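PDB 4HLN: starch synthase I from Hordeum vulgare, which is a plant starch synthase of the glycosyltransferase class, built as two Rossmann-like domains in the GT-B arrangement. Local coordinates for residues N399-T404 with Q531-Q536; D416-K421 with L600-M605; P441-I446 with C515-M520; R510-C515 with M535-V540. One frame throughout, in Å; residues are numbered along the deposited sequence.

In the fold
All four contacts belong to the C-terminal Rossmann-like half of the chain, and their chemistry changes with depth. Contact 3 is the core: two parallel strands of the six-stranded sheet, joined mainly by main-chain hydrogen bonds. Contact 4, also buried, lies beside it and shares Cys515; there the ends of helices 505-514 and 529-536 meet through a hydroxyl and a tyrosine ring. Contact 1 uses the same helix 529-536 but faces outward, where a loop adds an aromatic stack and a hydrogen bond from a glutamine amide. Contact 2, partly buried, is sulfur and aliphatic packing without a cross-segment hydrogen bond, yet the amine of Lys421 runs from it into contact 4.

Contact 1. Residues N399-T404 with Q531-Q536; sequences NDWNPT and QLYAMQ
With chi1 at -55° in Trp401 and -60° in Tyr533, each residue swings its ring carbon CG opposite its own carbonyl carbon, and the two rings come to lie flat on one another. The result is a face-to-face aromatic stack between the loop 399-404 and helix 529-536 of the C-terminal Rossmann-like domain. The six-membered ring of Trp401 and the ring of Tyr533 have centroids 3.8 Å apart and planes only 19° from parallel. The overlap is off-centre: the CE1 edge of the tyrosine slips over the pyrrole side of the indole, so Tyr533 CE1 is 3.3 Å from Trp401 NE1, while Tyr533 CD1 is 3.4 Å from Trp401 CD2. His509 also stacks on Trp401, making the indole part of a larger aromatic group.

One helical turn on from the tyrosine, Gln536 makes the polar link. Its CG lies opposite the backbone N and the chain then bends at chi2, which turns the amide back toward the loop. There Gln536 NE2 donates to Trp401 O over 2.9 Å, meeting the oxygen in the carbonyl plane, with the acceptor a little out of the glutamine's own amide plane. Ring and carbonyl of the same tryptophan are thus both held by the helix. The contact lies near the surface, but Pro403 is buried; its ring edge packs against the last helical carbonyl here, with Pro403 CG 3.3 Å and Pro403 CD 3.5 Å from Gln536 O.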
loop_
_atom_site.group_PDB
_atom_site.type_symbol
_atom_site.label_atom_id
_atom_site.label_comp_id
_atom_site.label_asym_id
_atom_site.label_seq_id
_atom_site.Cartn_x
_atom_site.Cartn_y
_atom_site.Cartn_z
ATOM N N ASN A 399 7.642 18.106 -2.658
ATOM C CA ASN A 399 7.402 19.533 -2.520
ATOM C C ASN A 399 6.945 19.827 -1.103
ATOM O O ASN A 399 7.302 20.848 -0.521
ATOM C CB ASN A 399 6.371 20.015 -3.538
ATOM C CG ASN A 399 6.777 19.694 -4.969
ATOM O OD1 ASN A 399 5.980 19.159 -5.747
ATOM N ND2 ASN A 399 8.028 20.006 -5.318
ATOM N N ASP A 400 6.161 18.911 -0.545
ATOM C CA ASP A 400 5.743 18.997 0.850
ATOM C C ASP A 400 6.846 18.501 1.789
ATOM O O ASP A 400 7.023 19.037 2.879
ATOM C CB ASP A 400 4.462 18.190 1.086
ATOM C CG ASP A 400 3.303 18.652 0.210
ATOM O OD1 ASP A 400 3.314 19.822 -0.233
ATOM O OD2 ASP A 400 2.375 17.842 -0.031
ATOM N N TRP A 401 7.593 17.485 1.363
ATOM C CA TRP A 401 8.573 16.851 2.244
ATOM C C TRP A 401 10.011 16.988 1.780
ATOM O O TRP A 401 10.569 16.095 1.155
ATOM C CB TRP A 401 8.230 15.377 2.480
ATOM C CG TRP A 401 6.835 15.191 3.003
ATOM C CD1 TRP A 401 5.695 15.083 2.267
ATOM C CD2 TRP A 401 6.434 15.126 4.377
ATOM N NE1 TRP A 401 4.606 14.937 3.094
ATOM C CE2 TRP A 401 5.033 14.957 4.395
ATOM C CE3 TRP A 401 7.125 15.183 5.595
ATOM C CZ2 TRP A 401 4.311 14.844 5.582
ATOM C CZ3 TRP A 401 6.406 15.076 6.770
ATOM C CH2 TRP A 401 5.012 14.911 6.757
ATOM N N ASN A 402 10.616 18.109 2.124
ATOM C CA ASN A 402 12.003 18.330 1.804
ATOM C C ASN A 402 12.615 19.186 2.904
ATOM O O ASN A 402 12.167 20.302 3.142
ATOM C CB ASN A 402 12.109 19.005 0.441
ATOM C CG ASN A 402 13.534 19.203 0.006
ATOM O OD1 ASN A 402 14.431 18.474 0.426
ATOM N ND2 ASN A 402 13.758 20.199 -0.836
ATOM N N PRO A 403 13.627 18.652 3.602
ATOM C CA PRO A 403 14.246 19.383 4.716
ATOM C C PRO A 403 14.899 20.676 4.254
ATOM O O PRO A 403 15.243 21.518 5.083
ATOM C CB PRO A 403 15.321 18.419 5.227
ATOM C CG PRO A 403 14.933 17.078 4.702
ATOM C CD PRO A 403 14.206 17.312 3.420
ATOM N N THR A 404 15.067 20.840 2.947
ATOM C CA THR A 404 15.767 22.016 2.464
ATOM C C THR A 404 14.821 23.190 2.212
ATOM O O THR A 404 15.245 24.346 2.190
ATOM C CB THR A 404 16.631 21.717 1.220
ATOM O OG1 THR A 404 17.346 20.489 1.417
ATOM C CG2 THR A 404 17.647 22.837 1.021
ATOM N N GLN A 531 8.159 5.771 7.025
ATOM C CA GLN A 531 9.524 5.392 6.607
ATOM C C GLN A 531 10.161 6.424 5.687
ATOM O O GLN A 531 11.264 6.919 5.931
ATOM C CB GLN A 531 9.507 4.104 5.781
ATOM C CG GLN A 531 9.168 2.870 6.520
ATOM C CD GLN A 531 7.705 2.549 6.445
ATOM O OE1 GLN A 531 6.847 3.338 6.865
ATOM N NE2 GLN A 531 7.402 1.377 5.912
ATOM N N LEU A 532 9.457 6.707 4.596
ATOM C CA LEU A 532 9.980 7.536 3.527
ATOM C C LEU A 532 10.234 8.955 4.020
ATOM O O LEU A 532 11.300 9.530 3.761
ATOM C CB LEU A 532 9.015 7.524 2.337
ATOM C CG LEU A 532 8.466 6.134 1.987
ATOM C CD1 LEU A 532 7.768 6.142 0.637
ATOM C CD2 LEU A 532 9.590 5.103 1.980
ATOM N N TYR A 533 9.258 9.515 4.736
ATOM C CA TYR A 533 9.427 10.835 5.331
ATOM C C TYR A 533 10.632 10.850 6.266
ATOM O O TYR A 533 11.479 11.751 6.203
ATOM C CB TYR A 533 8.183 11.229 6.111
ATOM C CG TYR A 533 6.917 11.290 5.295
ATOM C CD1 TYR A 533 6.923 11.756 3.990
ATOM C CD2 TYR A 533 5.707 10.884 5.840
ATOM C CE1 TYR A 533 5.751 11.816 3.250
ATOM C CE2 TYR A 533 4.537 10.943 5.117
ATOM C CZ TYR A 533 4.565 11.405 3.823
ATOM O OH TYR A 533 3.393 11.461 3.115
ATOM N N ALA A 534 10.707 9.846 7.135
ATOM C CA ALA A 534 11.828 9.742 8.058
ATOM C C ALA A 534 13.132 9.788 7.279
ATOM O O ALA A 534 13.976 10.650 7.509
ATOM C CB ALA A 534 11.733 8.463 8.873
ATOM N N MET A 535 13.274 8.858 6.341
ATOM C CA MET A 535 14.475 8.747 5.528
ATOM C C MET A 535 14.746 10.045 4.775
ATOM O O MET A 535 15.869 10.537 4.746
ATOM C CB MET A 535 14.349 7.565 4.569
ATOM C CG MET A 535 14.711 6.206 5.206
ATOM S SD MET A 535 14.259 4.761 4.216
ATOM C CE MET A 535 15.491 4.802 2.920
ATOM N N GLN A 536 13.700 10.605 4.186
ATOM C CA GLN A 536 13.810 11.856 3.454
ATOM C C GLN A 536 14.368 12.957 4.344
ATOM O O GLN A 536 14.963 13.918 3.859
ATOM C CB GLN A 536 12.430 12.259 2.915
ATOM C CG GLN A 536 12.367 13.606 2.214
ATOM C CD GLN A 536 13.090 13.613 0.863
ATOM O OE1 GLN A 536 13.749 12.632 0.470
ATOM N NE2 GLN A 536 12.963 14.727 0.147
#

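Contact 2. Residues D416-K421 with L600-M605; sequences DDLSGK and LMKRGM
Leu418 fills the tight part of this contact, pushing its forked end toward two methionines one turn apart on helix 594-606. It sits in the lead-in to helix 419-432, so the motif is a helix start packed against the side of a second helix. The two branches divide the work: Leu418 CD1 is 3.9 Å from Met601 CE, and Leu418 CD2 is 3.9 Å from Met605 SD. Both methionines run straight to the sulfur and then bend at chi3 (63° in each), which folds the methyl of Met601 round to reach Lys421 as well, its CE 3.9 Å from Lys421 CD. That lysine contributes aliphatic chain here, and its amine hydrogen-bonds to Ala513 O, outside this contact.

The other side is looser and more polar. Asp417 turns away from helix 594-606 and caps the new helix instead, its OD2 accepting from Ser419 OG at 3.1 Å and, weakly, from Ser419 N. Lys602, extended beyond CG, runs along the outer side, brushing Leu418 CD1 with its CE at 4.1 Å; its amine has a long, weak ion pair with Glu598, and Lys602 NZ stops 6.8 Å short of Asp416 OD1.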
loop_
_atom_site.group_PDB
_atom_site.type_symbol
_atom_site.label_atom_id
_atom_site.label_comp_id
_atom_site.label_asym_id
_atom_site.label_seq_id
_atom_site.Cartn_x
_atom_site.Cartn_y
_atom_site.Cartn_z
ATOM N N ASP A 416 24.126 17.702 2.616
ATOM C CA ASP A 416 25.446 18.323 2.613
ATOM C C ASP A 416 25.682 19.144 3.873
ATOM O O ASP A 416 26.821 19.361 4.276
ATOM C CB ASP A 416 25.609 19.206 1.375
ATOM C CG ASP A 416 25.213 18.488 0.091
ATOM O OD1 ASP A 416 26.044 17.710 -0.432
ATOM O OD2 ASP A 416 24.073 18.699 -0.392
ATOM N N ASP A 417 24.598 19.605 4.487
ATOM C CA ASP A 417 24.689 20.404 5.700
ATOM C C ASP A 417 23.615 20.016 6.710
ATOM O O ASP A 417 22.460 20.443 6.611
ATOM C CB ASP A 417 24.576 21.888 5.375
ATOM C CG ASP A 417 24.734 22.760 6.605
ATOM O OD1 ASP A 417 24.162 23.872 6.619
ATOM O OD2 ASP A 417 25.426 22.327 7.559
ATOM N N LEU A 418 24.008 19.217 7.693
ATOM C CA LEU A 418 23.059 18.699 8.667
ATOM C C LEU A 418 22.908 19.571 9.923
ATOM O O LEU A 418 22.153 19.229 10.840
ATOM C CB LEU A 418 23.458 17.280 9.055
ATOM C CG LEU A 418 23.402 16.262 7.914
ATOM C CD1 LEU A 418 23.772 14.888 8.426
ATOM C CD2 LEU A 418 22.021 16.235 7.274
ATOM N N SER A 419 23.613 20.697 9.961
ATOM C CA SER A 419 23.651 21.518 11.163
ATOM C C SER A 419 22.246 21.999 11.519
ATOM O O SER A 419 21.927 22.217 12.691
ATOM C CB SER A 419 24.609 22.705 10.983
ATOM O OG SER A 419 24.099 23.666 10.067
ATOM N N GLY A 420 21.409 22.143 10.496
ATOM C CA GLY A 420 20.066 22.650 10.673
ATOM C C GLY A 420 19.189 21.678 11.437
ATOM O O GLY A 420 18.248 22.076 12.132
ATOM N N LYS A 421 19.491 20.394 11.316
ATOM C CA LYS A 421 18.671 19.391 11.971
ATOM C C LYS A 421 18.828 19.471 13.494
ATOM O O LYS A 421 17.863 19.300 14.246
ATOM C CB LYS A 421 18.993 17.993 11.440
ATOM C CG LYS A 421 17.927 16.973 11.758
ATOM C CD LYS A 421 18.383 15.548 11.448
ATOM C CE LYS A 421 17.441 14.505 12.060
ATOM N NZ LYS A 421 16.071 14.536 11.484
ATOM N N LEU A 600 23.879 6.311 8.225
ATOM C CA LEU A 600 22.511 5.818 8.129
ATOM C C LEU A 600 21.574 6.920 7.646
ATOM O O LEU A 600 20.664 6.680 6.843
ATOM C CB LEU A 600 22.047 5.276 9.475
ATOM C CG LEU A 600 22.392 3.807 9.702
ATOM C CD1 LEU A 600 22.384 3.481 11.180
ATOM C CD2 LEU A 600 21.435 2.891 8.929
ATOM N N MET A 601 21.810 8.133 8.140
ATOM C CA MET A 601 21.004 9.285 7.760
ATOM C C MET A 601 21.215 9.648 6.302
ATOM O O MET A 601 20.267 9.682 5.513
ATOM C CB MET A 601 21.343 10.482 8.638
ATOM C CG MET A 601 21.049 10.260 10.112
ATOM S SD MET A 601 21.918 11.427 11.206
ATOM C CE MET A 601 21.236 13.020 10.735
ATOM N N LYS A 602 22.466 9.917 5.947
ATOM C CA LYS A 602 22.797 10.332 4.591
ATOM C C LYS A 602 22.295 9.326 3.546
ATOM O O LYS A 602 21.844 9.713 2.456
ATOM C CB LYS A 602 24.301 10.605 4.465
ATOM C CG LYS A 602 24.748 11.841 5.268
ATOM C CD LYS A 602 26.171 12.290 4.949
ATOM C CE LYS A 602 26.487 13.640 5.582
ATOM N NZ LYS A 602 27.781 14.207 5.096
ATOM N N ARG A 603 22.347 8.041 3.889
ATOM C CA ARG A 603 21.838 7.019 2.992
ATOM C C ARG A 603 20.333 7.183 2.795
ATOM O O ARG A 603 19.837 7.106 1.666
ATOM C CB ARG A 603 22.190 5.619 3.495
ATOM C CG ARG A 603 23.122 4.863 2.551
ATOM C CD ARG A 603 24.389 4.406 3.240
ATOM N NE ARG A 603 24.107 3.497 4.344
ATOM C CZ ARG A 603 24.795 3.476 5.482
ATOM N NH1 ARG A 603 24.471 2.619 6.448
ATOM N NH2 ARG A 603 25.808 4.318 5.653
ATOM N N GLY A 604 19.614 7.436 3.887
ATOM C CA GLY A 604 18.178 7.649 3.813
ATOM C C GLY A 604 17.817 8.842 2.952
ATOM O O GLY A 604 16.920 8.781 2.102
ATOM N N MET A 605 18.538 9.938 3.162
ATOM C CA MET A 605 18.217 11.195 2.505
ATOM C C MET A 605 18.548 11.197 1.019
ATOM O O MET A 605 17.879 11.871 0.228
ATOM C CB MET A 605 18.937 12.334 3.207
ATOM C CG MET A 605 18.763 12.278 4.715
ATOM S SD MET A 605 19.738 13.518 5.575
ATOM C CE MET A 605 18.991 14.992 4.905
#

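Contact 3. Residues P441-I446 with C515-M520; sequences PLIGFI and CDILLM
Leu442 O takes two backbone N-H groups at once, from Asp516 N at 2.8 Å and from Ile517 N at 3.3 Å, at the point where segment 515-520 turns into its strand. Beyond it the parallel ladder becomes regular: Gly444 N donates to Ile517 O over 2.9 Å, and Leu519 N returns to Gly444 O over 2.8 Å, reaching that oxygen almost end-on at a C=O...N angle of 177°. Ile443 and Ile517 are bridge partners whose side chains lie side by side on one face of the sheet, CG1 of Ile443 4.0 Å from CB of Ile517. On the face where Leu518 points, Gly444 has no side chain, and two groups close over its backbone: Cys515 SG, 3.5 Å from Gly444 N, and Leu518 CD1, 3.6 Å from Gly444 O.

Asp516 adds a side-chain bond to the ladder. Its OD2 accepts from Leu442 N at 3.0 Å on the anti side of the carboxylate, in a nearly straight bond (164° at the hydrogen). The same oxygen forms a salt bridge with Lys425 of helix 419-432, which would fix the carboxylate and balance its charge.

Strands 442-446 and 517-520 are the central neighbours of this parallel Rossmann-like sheet, where the winding reverses. Strand 471-476 flanks 442-446, strand 540-544 flanks 517-520, helix 529-536 packs on Leu518, and helix 576-592 lies against Pro441 and Asp516.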
loop_
_atom_site.group_PDB
_atom_site.type_symbol
_atom_site.label_atom_id
_atom_site.label_comp_id
_atom_site.label_asym_id
_atom_site.label_seq_id
_atom_site.Cartn_x
_atom_site.Cartn_y
_atom_site.Cartn_z
ATOM N N PRO A 441 18.804 10.779 22.974
ATOM C CA PRO A 441 18.057 10.255 21.824
ATOM C C PRO A 441 16.597 10.678 21.883
ATOM O O PRO A 441 15.918 10.413 22.879
ATOM C CB PRO A 441 18.143 8.738 22.011
ATOM C CG PRO A 441 19.268 8.522 22.968
ATOM C CD PRO A 441 19.246 9.699 23.869
ATOM N N LEU A 442 16.123 11.329 20.829
ATOM C CA LEU A 442 14.738 11.763 20.762
ATOM C C LEU A 442 13.979 10.921 19.747
ATOM O O LEU A 442 14.378 10.810 18.587
ATOM C CB LEU A 442 14.661 13.243 20.412
ATOM C CG LEU A 442 13.267 13.816 20.144
ATOM C CD1 LEU A 442 12.266 13.420 21.215
ATOM C CD2 LEU A 442 13.345 15.328 20.024
ATOM N N ILE A 443 12.884 10.324 20.199
ATOM C CA ILE A 443 12.155 9.348 19.413
ATOM C C ILE A 443 10.722 9.773 19.186
ATOM O O ILE A 443 10.051 10.247 20.110
ATOM C CB ILE A 443 12.135 8.008 20.121
ATOM C CG1 ILE A 443 13.554 7.467 20.227
ATOM C CG2 ILE A 443 11.264 7.028 19.367
ATOM C CD1 ILE A 443 13.702 6.393 21.256
ATOM N N GLY A 444 10.258 9.587 17.949
ATOM C CA GLY A 444 8.926 9.999 17.553
ATOM C C GLY A 444 8.039 8.848 17.100
ATOM O O GLY A 444 8.499 7.876 16.479
ATOM N N PHE A 445 6.759 8.957 17.436
ATOM C CA PHE A 445 5.730 8.167 16.787
ATOM C C PHE A 445 4.691 9.132 16.236
ATOM O O PHE A 445 4.382 10.137 16.863
ATOM C CB PHE A 445 5.063 7.198 17.763
ATOM C CG PHE A 445 3.763 6.649 17.252
ATOM C CD1 PHE A 445 2.583 7.370 17.406
ATOM C CD2 PHE A 445 3.721 5.435 16.584
ATOM C CE1 PHE A 445 1.384 6.882 16.918
ATOM C CE2 PHE A 445 2.522 4.940 16.092
ATOM C CZ PHE A 445 1.355 5.664 16.259
ATOM N N ILE A 446 4.141 8.826 15.070
ATOM C CA ILE A 446 3.131 9.691 14.476
ATOM C C ILE A 446 2.048 8.899 13.756
ATOM O O ILE A 446 2.339 8.068 12.898
ATOM C CB ILE A 446 3.744 10.654 13.444
ATOM C CG1 ILE A 446 4.856 11.498 14.071
ATOM C CG2 ILE A 446 2.661 11.534 12.836
ATOM C CD1 ILE A 446 5.418 12.575 13.111
ATOM N N CYS A 515 13.198 14.761 15.563
ATOM C CA CYS A 515 13.570 13.460 16.129
ATOM C C CYS A 515 14.762 12.811 15.458
ATOM O O CYS A 515 15.039 13.047 14.280
ATOM C CB CYS A 515 12.405 12.474 16.038
ATOM S SG CYS A 515 10.993 12.916 17.041
ATOM N N ASP A 516 15.439 11.957 16.216
ATOM C CA ASP A 516 16.588 11.221 15.710
ATOM C C ASP A 516 16.112 9.907 15.127
ATOM O O ASP A 516 16.632 9.439 14.109
ATOM C CB ASP A 516 17.597 10.982 16.834
ATOM C CG ASP A 516 18.078 12.283 17.467
ATOM O OD1 ASP A 516 18.584 13.162 16.725
ATOM O OD2 ASP A 516 17.922 12.437 18.701
ATOM N N ILE A 517 15.101 9.338 15.780
ATOM C CA ILE A 517 14.508 8.070 15.387
ATOM C C ILE A 517 13.004 8.211 15.272
ATOM O O ILE A 517 12.378 8.916 16.060
ATOM C CB ILE A 517 14.782 6.994 16.444
ATOM C CG1 ILE A 517 16.287 6.806 16.618
ATOM C CG2 ILE A 517 14.066 5.669 16.105
ATOM C CD1 ILE A 517 16.624 5.927 17.777
ATOM N N LEU A 518 12.425 7.539 14.285
ATOM C CA LEU A 518 10.982 7.499 14.157
ATOM C C LEU A 518 10.566 6.056 14.232
ATOM O O LEU A 518 11.195 5.187 13.631
ATOM C CB LEU A 518 10.546 8.109 12.839
ATOM C CG LEU A 518 9.119 8.646 12.831
ATOM C CD1 LEU A 518 9.058 9.980 13.554
ATOM C CD2 LEU A 518 8.634 8.801 11.397
ATOM N N LEU A 519 9.512 5.796 14.987
ATOM C CA LEU A 519 9.107 4.423 15.283
ATOM C C LEU A 519 7.778 4.052 14.609
ATOM O O LEU A 519 6.747 4.690 14.843
ATOM C CB LEU A 519 9.008 4.249 16.796
ATOM C CG LEU A 519 8.505 2.914 17.324
ATOM C CD1 LEU A 519 9.417 1.803 16.833
ATOM C CD2 LEU A 519 8.444 2.958 18.847
ATOM N N MET A 520 7.809 3.024 13.765
ATOM C CA MET A 520 6.601 2.552 13.101
ATOM C C MET A 520 6.368 1.076 13.397
ATOM O O MET A 520 6.832 0.201 12.667
ATOM C CB MET A 520 6.675 2.783 11.585
ATOM C CG MET A 520 6.667 4.247 11.145
ATOM S SD MET A 520 8.277 5.085 11.205
ATOM C CE MET A 520 9.249 4.013 10.149
#

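Contact 4. Residues R510-C515 with M535-V540; sequences RITAGC and MQYGTV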
loop_
_atom_site.group_PDB
_atom_site.type_symbol
_atom_site.label_atom_id
_atom_site.label_comp_id
_atom_site.label_asym_id
_atom_site.label_seq_id
_atom_site.Cartn_x
_atom_site.Cartn_y
_atom_site.Cartn_z
ATOM N N ARG A 510 7.589 19.030 11.997
ATOM C CA ARG A 510 8.625 19.378 12.969
ATOM C C ARG A 510 9.095 18.188 13.792
ATOM O O ARG A 510 10.272 18.108 14.161
ATOM C CB ARG A 510 8.134 20.463 13.906
ATOM C CG ARG A 510 8.336 21.855 13.382
ATOM C CD ARG A 510 7.636 22.854 14.276
ATOM N NE ARG A 510 6.690 23.618 13.482
ATOM C CZ ARG A 510 5.455 23.920 13.860
ATOM N NH1 ARG A 510 5.008 23.529 15.048
ATOM N NH2 ARG A 510 4.677 24.628 13.047
ATOM N N ILE A 511 8.180 17.270 14.091
ATOM C CA ILE A 511 8.574 16.053 14.781
ATOM C C ILE A 511 9.476 15.240 13.875
ATOM O O ILE A 511 10.532 14.771 14.294
ATOM C CB ILE A 511 7.369 15.213 15.214
ATOM C CG1 ILE A 511 6.779 15.791 16.495
ATOM C CG2 ILE A 511 7.783 13.774 15.459
ATOM C CD1 ILE A 511 5.380 15.347 16.750
ATOM N N THR A 512 9.069 15.098 12.622
ATOM C CA THR A 512 9.836 14.305 11.674
ATOM C C THR A 512 11.249 14.846 11.568
ATOM O O THR A 512 12.218 14.084 11.594
ATOM C CB THR A 512 9.174 14.300 10.297
ATOM O OG1 THR A 512 7.845 13.803 10.435
ATOM C CG2 THR A 512 9.941 13.414 9.325
ATOM N N ALA A 513 11.364 16.168 11.473
ATOM C CA ALA A 513 12.675 16.795 11.365
ATOM C C ALA A 513 13.445 16.779 12.679
ATOM O O ALA A 513 14.652 16.580 12.674
ATOM C CB ALA A 513 12.558 18.228 10.816
ATOM N N GLY A 514 12.747 16.977 13.798
ATOM C CA GLY A 514 13.401 17.126 15.090
ATOM C C GLY A 514 13.955 15.849 15.694
ATOM O O GLY A 514 15.053 15.853 16.261
ATOM N N CYS A 515 13.198 14.761 15.563
ATOM C CA CYS A 515 13.570 13.460 16.129
ATOM C C CYS A 515 14.762 12.811 15.458
ATOM O O CYS A 515 15.039 13.047 14.280
ATOM C CB CYS A 515 12.405 12.474 16.038
ATOM S SG CYS A 515 10.993 12.916 17.041
ATOM N N MET A 535 13.274 8.858 6.341
ATOM C CA MET A 535 14.475 8.747 5.528
ATOM C C MET A 535 14.746 10.045 4.775
ATOM O O MET A 535 15.869 10.537 4.746
ATOM C CB MET A 535 14.349 7.565 4.569
ATOM C CG MET A 535 14.711 6.206 5.206
ATOM S SD MET A 535 14.259 4.761 4.216
ATOM C CE MET A 535 15.491 4.802 2.920
ATOM N N GLN A 536 13.700 10.605 4.186
ATOM C CA GLN A 536 13.810 11.856 3.454
ATOM C C GLN A 536 14.368 12.957 4.344
ATOM O O GLN A 536 14.963 13.918 3.859
ATOM C CB GLN A 536 12.430 12.259 2.915
ATOM C CG GLN A 536 12.367 13.606 2.214
ATOM C CD GLN A 536 13.090 13.613 0.863
ATOM O OE1 GLN A 536 13.749 12.632 0.470
ATOM N NE2 GLN A 536 12.963 14.727 0.147
ATOM N N TYR A 537 14.180 12.802 5.652
ATOM C CA TYR A 537 14.539 13.844 6.606
ATOM C C TYR A 537 15.741 13.505 7.482
ATOM O O TYR A 537 16.032 14.227 8.439
ATOM C CB TYR A 537 13.341 14.150 7.500
ATOM C CG TYR A 537 12.414 15.149 6.893
ATOM C CD1 TYR A 537 11.757 14.865 5.716
ATOM C CD2 TYR A 537 12.198 16.387 7.485
ATOM C CE1 TYR A 537 10.908 15.777 5.138
ATOM C CE2 TYR A 537 11.346 17.311 6.912
ATOM C CZ TYR A 537 10.710 16.994 5.730
ATOM O OH TYR A 537 9.854 17.878 5.121
ATOM N N GLY A 538 16.428 12.410 7.178
ATOM C CA GLY A 538 17.559 11.995 7.990
ATOM C C GLY A 538 17.138 11.525 9.370
ATOM O O GLY A 538 17.920 11.531 10.320
ATOM N N THR A 539 15.880 11.126 9.486
ATOM C CA THR A 539 15.404 10.536 10.717
ATOM C C THR A 539 15.374 9.036 10.519
ATOM O O THR A 539 14.713 8.532 9.612
ATOM C CB THR A 539 14.025 11.067 11.088
ATOM O OG1 THR A 539 14.093 12.495 11.180
ATOM C CG2 THR A 539 13.552 10.481 12.424
ATOM N N VAL A 540 16.118 8.328 11.356
ATOM C CA VAL A 540 16.301 6.901 11.175
ATOM C C VAL A 540 15.073 6.146 11.639
ATOM O O VAL A 540 14.635 6.279 12.778
ATOM C CB VAL A 540 17.554 6.384 11.894
ATOM C CG1 VAL A 540 17.613 4.880 11.806
ATOM C CG2 VAL A 540 18.793 6.978 11.270
#
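One threonine hydroxyl sits against two carbonyls at the end of helix 505-514: Thr539 OG1 donates to Thr512 O in the last turn and also lies 3.3 Å from Cys515 O just past it. The modelled OG1 to Thr512 O distance of 2.5 Å is doubtful in its exact value at this resolution. The hydroxyl is put there by a chi1 of -57°, which sets OG1 beside its own backbone N, and the methyl CG2 comes to rest 3.5 Å from Cys515 O. Lys421 NZ reaches the same cluster, hydrogen-bonded to Thr539 OG1 and Tyr537 O.

Helix 529-536 ends in a Schellman motif just before Thr539. Gly538, at positive phi, is its C-prime residue; Gly538 N bonds to Met535 O at 3.1 Å, and Thr539 N goes back to Ala534 O. The residue before the glycine, Tyr537, lays its ring beside helix 505-514. Ala513 CB meets the ring at its edge, near the ring plane, 3.8 Å from Tyr537 CD2. Thr512 CG2 comes in obliquely, 3.9 Å from Tyr537 CG, while the hydroxyl of Thr512 turns back to Ser508 O. At the far end of the ring, Tyr537 OH is hydrogen-bonded to Asp406.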